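Local coordinates for protein tail component (PDB 5LY8) that probably binds cell-surface carbohydrate of the Lactobacillus host through the second carbohydrate-binding module, the part present here, of the phage's evolved distal tail protein, at residues N93-T104 against D165-G176. Residues are numbered along the deposited sequence; the frame is centred on the assembly and turned at random.
Sequences NFQFVNRVNVGT and DGNYNAVITKMG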
loop_
_atom_site.group_PDB
_atom_site.type_symbol
_atom_site.label_atom_id
_atom_site.label_comp_id
_atom_site.label_asym_id
_atom_site.label_seq_id
_atom_site.Cartn_x
_atom_site.Cartn_y
_atom_site.Cartn_z
ATOM N N ASN A 93 -13.727 1.059 12.332
ATOM C CA ASN A 93 -12.366 1.584 12.343
ATOM C C ASN A 93 -11.321 0.494 12.171
ATOM O O ASN A 93 -11.549 -0.664 12.528
ATOM C CB ASN A 93 -12.094 2.312 13.657
ATOM C CG ASN A 93 -12.930 3.530 13.951
ATOM O OD1 ASN A 93 -12.886 4.056 15.080
ATOM N ND2 ASN A 93 -13.696 3.989 12.973
ATOM N N PHE A 94 -10.168 0.852 11.598
ATOM C CA PHE A 94 -9.124 -0.144 11.382
ATOM C C PHE A 94 -7.793 0.514 11.261
ATOM O O PHE A 94 -7.710 1.732 11.103
ATOM C CB PHE A 94 -9.397 -0.940 10.068
ATOM C CG PHE A 94 -9.442 -0.126 8.791
ATOM C CD1 PHE A 94 -8.279 0.427 8.250
ATOM C CD2 PHE A 94 -10.644 0.082 8.124
ATOM C CE1 PHE A 94 -8.333 1.211 7.088
ATOM C CE2 PHE A 94 -10.678 0.814 6.928
ATOM C CZ PHE A 94 -9.530 1.389 6.431
ATOM N N GLN A 95 -6.743 -0.305 11.300
ATOM C CA GLN A 95 -5.418 0.109 10.863
ATOM C C GLN A 95 -4.814 -0.993 10.019
ATOM O O GLN A 95 -4.921 -2.185 10.357
ATOM C CB GLN A 95 -4.477 0.577 11.968
ATOM C CG GLN A 95 -4.039 -0.469 12.952
ATOM C CD GLN A 95 -2.883 0.023 13.795
ATOM O OE1 GLN A 95 -2.190 0.991 13.444
ATOM N NE2 GLN A 95 -2.583 -0.698 14.863
ATOM N N PHE A 96 -4.160 -0.585 8.941
ATOM C CA PHE A 96 -3.505 -1.477 7.972
ATOM C C PHE A 96 -2.067 -1.030 7.892
ATOM O O PHE A 96 -1.820 0.095 7.449
ATOM C CB PHE A 96 -4.234 -1.299 6.646
ATOM C CG PHE A 96 -3.713 -2.020 5.438
ATOM C CD1 PHE A 96 -3.397 -3.381 5.483
ATOM C CD2 PHE A 96 -3.646 -1.381 4.216
ATOM C CE1 PHE A 96 -3.000 -4.068 4.332
ATOM C CE2 PHE A 96 -3.236 -2.064 3.069
ATOM C CZ PHE A 96 -2.938 -3.412 3.123
ATOM N N VAL A 97 -1.141 -1.866 8.373
ATOM C CA VAL A 97 0.245 -1.456 8.595
ATOM C C VAL A 97 1.186 -2.329 7.812
ATOM O O VAL A 97 1.142 -3.569 7.962
ATOM C CB VAL A 97 0.570 -1.534 10.110
ATOM C CG1 VAL A 97 1.997 -1.053 10.399
ATOM C CG2 VAL A 97 -0.434 -0.717 10.936
ATOM N N ASN A 98 2.073 -1.704 7.036
ATOM C CA ASN A 98 3.023 -2.427 6.210
ATOM C C ASN A 98 4.398 -1.842 6.377
ATOM O O ASN A 98 4.601 -0.657 6.091
ATOM C CB ASN A 98 2.587 -2.347 4.766
ATOM C CG ASN A 98 1.434 -3.271 4.502
ATOM O OD1 ASN A 98 1.628 -4.473 4.390
ATOM N ND2 ASN A 98 0.213 -2.741 4.463
ATOM N N ARG A 99 5.339 -2.654 6.863
ATOM C CA ARG A 99 6.716 -2.200 7.073
ATOM C C ARG A 99 7.525 -2.456 5.825
ATOM O O ARG A 99 7.511 -3.577 5.311
ATOM C CB ARG A 99 7.337 -2.943 8.255
ATOM C CG ARG A 99 8.743 -2.448 8.549
ATOM C CD ARG A 99 9.242 -2.941 9.883
ATOM N NE ARG A 99 10.660 -2.609 10.012
ATOM C CZ ARG A 99 11.285 -2.393 11.166
ATOM N NH1 ARG A 99 10.620 -2.474 12.315
ATOM N NH2 ARG A 99 12.577 -2.075 11.176
ATOM N N VAL A 100 8.256 -1.439 5.356
ATOM C CA VAL A 100 9.088 -1.562 4.161
ATOM C C VAL A 100 10.470 -0.983 4.447
ATOM O O VAL A 100 10.668 -0.200 5.387
ATOM C CB VAL A 100 8.466 -0.821 2.933
ATOM C CG1 VAL A 100 7.151 -1.470 2.499
ATOM C CG2 VAL A 100 8.264 0.676 3.213
ATOM N N ASN A 101 11.422 -1.349 3.602
ATOM C CA ASN A 101 12.705 -0.695 3.554
ATOM C C ASN A 101 12.820 -0.256 2.095
ATOM O O ASN A 101 12.643 -1.066 1.180
ATOM C CB ASN A 101 13.829 -1.628 3.960
ATOM C CG ASN A 101 15.182 -0.942 3.970
ATOM O OD1 ASN A 101 15.752 -0.640 5.039
ATOM N ND2 ASN A 101 15.739 -0.710 2.838
ATOM N N VAL A 102 13.055 1.031 1.892
ATOM C CA VAL A 102 13.031 1.508 0.532
ATOM C C VAL A 102 14.133 2.529 0.338
ATOM O O VAL A 102 14.456 3.296 1.257
ATOM C CB VAL A 102 11.561 1.969 0.166
ATOM C CG1 VAL A 102 10.999 3.043 1.107
ATOM C CG2 VAL A 102 11.416 2.345 -1.309
ATOM N N GLY A 103 14.772 2.458 -0.820
ATOM C CA GLY A 103 15.848 3.367 -1.174
ATOM C C GLY A 103 15.822 3.609 -2.660
ATOM O O GLY A 103 15.405 2.747 -3.413
ATOM N N THR A 104 16.328 4.799 -3.087
ATOM C CA THR A 104 16.317 5.085 -4.516
ATOM C C THR A 104 17.558 5.903 -4.901
ATOM O O THR A 104 18.385 6.300 -4.059
ATOM C CB THR A 104 14.941 5.690 -4.947
ATOM O OG1 THR A 104 14.834 5.785 -6.389
ATOM C CG2 THR A 104 14.651 7.064 -4.315
ATOM N N ASP A 165 16.765 7.094 2.479
ATOM C CA ASP A 165 16.612 5.653 2.290
ATOM C C ASP A 165 16.510 4.978 3.673
ATOM O O ASP A 165 17.210 5.376 4.615
ATOM C CB ASP A 165 17.870 5.104 1.622
ATOM C CG ASP A 165 18.123 5.515 0.185
ATOM O OD1 ASP A 165 17.224 6.146 -0.431
ATOM O OD2 ASP A 165 19.174 5.116 -0.356
ATOM N N GLY A 166 15.645 3.979 3.799
ATOM C CA GLY A 166 15.584 3.276 5.071
ATOM C C GLY A 166 14.251 2.656 5.375
ATOM O O GLY A 166 13.488 2.321 4.473
ATOM N N ASN A 167 13.986 2.474 6.657
ATOM C CA ASN A 167 12.836 1.751 7.159
ATOM C C ASN A 167 11.634 2.628 7.439
ATOM O O ASN A 167 11.739 3.648 8.127
ATOM C CB ASN A 167 13.255 1.028 8.464
ATOM C CG ASN A 167 14.374 0.024 8.235
ATOM O OD1 ASN A 167 14.209 -0.944 7.479
ATOM N ND2 ASN A 167 15.541 0.257 8.875
ATOM N N TYR A 168 10.461 2.225 6.909
ATOM C CA TYR A 168 9.246 3.001 7.092
ATOM C C TYR A 168 8.066 2.099 7.384
ATOM O O TYR A 168 8.036 0.950 6.921
ATOM C CB TYR A 168 8.913 3.768 5.775
ATOM C CG TYR A 168 9.864 4.898 5.441
ATOM C CD1 TYR A 168 11.041 4.662 4.735
ATOM C CD2 TYR A 168 9.610 6.197 5.874
ATOM C CE1 TYR A 168 11.952 5.688 4.491
ATOM C CE2 TYR A 168 10.477 7.236 5.569
ATOM C CZ TYR A 168 11.653 6.971 4.906
ATOM O OH TYR A 168 12.533 7.992 4.646
ATOM N N ASN A 169 7.087 2.621 8.143
ATOM C CA ASN A 169 5.793 1.964 8.276
ATOM C C ASN A 169 4.804 2.748 7.429
ATOM O O ASN A 169 4.587 3.937 7.676
ATOM C CB ASN A 169 5.299 1.908 9.722
ATOM C CG ASN A 169 5.898 0.773 10.505
ATOM O OD1 ASN A 169 6.243 0.920 11.697
ATOM N ND2 ASN A 169 6.036 -0.376 9.886
ATOM N N ALA A 170 4.232 2.111 6.410
ATOM C CA ALA A 170 3.187 2.707 5.573
ATOM C C ALA A 170 1.867 2.287 6.182
ATOM O O ALA A 170 1.595 1.087 6.329
ATOM C CB ALA A 170 3.296 2.212 4.132
ATOM N N VAL A 171 1.047 3.266 6.598
ATOM C CA VAL A 171 -0.155 2.967 7.353
ATOM C C VAL A 171 -1.368 3.630 6.756
ATOM O O VAL A 171 -1.322 4.808 6.365
ATOM C CB VAL A 171 0.023 3.469 8.817
ATOM C CG1 VAL A 171 -1.173 3.076 9.681
ATOM C CG2 VAL A 171 1.333 2.972 9.434
ATOM N N ILE A 172 -2.486 2.890 6.713
ATOM C CA ILE A 172 -3.791 3.462 6.430
ATOM C C ILE A 172 -4.653 3.203 7.669
ATOM O O ILE A 172 -4.748 2.054 8.124
ATOM C CB ILE A 172 -4.487 2.871 5.188
ATOM C CG1 ILE A 172 -3.565 2.894 3.971
ATOM C CG2 ILE A 172 -5.780 3.660 4.916
ATOM C CD1 ILE A 172 -4.223 2.299 2.752
ATOM N N THR A 173 -5.257 4.243 8.231
ATOM C CA THR A 173 -6.142 4.096 9.387
ATOM C C THR A 173 -7.478 4.764 9.068
ATOM O O THR A 173 -7.508 5.780 8.376
ATOM C CB THR A 173 -5.518 4.706 10.667
ATOM O OG1 THR A 173 -4.181 4.250 10.824
ATOM C CG2 THR A 173 -6.279 4.340 11.928
ATOM N N LYS A 174 -8.578 4.190 9.585
ATOM C CA LYS A 174 -9.913 4.759 9.467
ATOM C C LYS A 174 -10.430 4.957 10.877
ATOM O O LYS A 174 -10.403 4.030 11.688
ATOM C CB LYS A 174 -10.831 3.802 8.713
ATOM C CG LYS A 174 -12.279 4.254 8.663
ATOM C CD LYS A 174 -13.144 3.266 7.936
ATOM C CE LYS A 174 -14.524 3.812 7.732
ATOM N NZ LYS A 174 -15.357 2.856 6.951
ATOM N N MET A 175 -10.905 6.187 11.161
ATOM C CA MET A 175 -11.488 6.571 12.443
ATOM C C MET A 175 -12.759 7.324 12.058
ATOM O O MET A 175 -12.682 8.521 11.733
ATOM C CB MET A 175 -10.502 7.434 13.256
ATOM C CG MET A 175 -9.196 6.717 13.617
ATOM S SD MET A 175 -9.443 5.208 14.597
ATOM C CE MET A 175 -9.740 5.895 16.191
ATOM N N GLY A 176 -13.856 6.561 11.906
ATOM C CA GLY A 176 -15.156 7.040 11.426
ATOM C C GLY A 176 -14.962 7.549 10.007
ATOM O O GLY A 176 -14.493 6.823 9.129
HETATM O O HOH W 1 -2.542 3.657 13.566
HETATM O O HOH W 2 -0.454 0.041 4.772
HETATM O O HOH W 3 11.730 -1.972 7.444
HETATM O O HOH W 4 14.344 -3.211 9.217
HETATM O O HOH W 5 20.276 6.325 -2.219
#
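Phe94 to Val102 pair with Gly166 to Lys174 as neighbouring antiparallel strands in the middle of a six-stranded sheet. The sheet belongs to a beta sandwich, consistent with the concanavalin-like family of this carbohydrate-binding module. Five hydrogen-bonded pairs, from Phe94 with Lys174 to Val102 with Gly166, give ten backbone bonds. Strands 223-238 and 178-185 flank the two.

Phe94, Phe96, Val100, Tyr168 and Ile172 point to the buried face, where Leu116 and Phe114 of strand 110-118 cover part of them. Lys174 CB sits over one face of the Phe94 ring, 3.6 Å from its centroid, in a CH-pi contact. CG of Phe94 lies between backbone N and carbonyl carbon (chi1 60°), which turns the ring over to Lys174. The extended lysine chain then carries NZ to the carbonyls of Thr91 and Phe201. CD1 of Ile172 meets the edge of the Phe96 ring, 4.0 Å from Phe96 CD2.

A water on this side of the sheet accepts from Asn98 ND2 and donates to the carbonyls of Phe96 and Ala170. OD1 of Asn98 is held by Ser229 and Trp226.

On the other face, Val97 CG2 packs on Val171 CG1 at 4.1 Å.

At the end of the pairing, Thr104 OG1 bonds OD2 of Asp130, a magnesium-site residue. Asp165 OD1 forms a salt bridge with Arg160. The same oxygen accepts Thr104 N at 3.1 Å, from above the carboxylate plane.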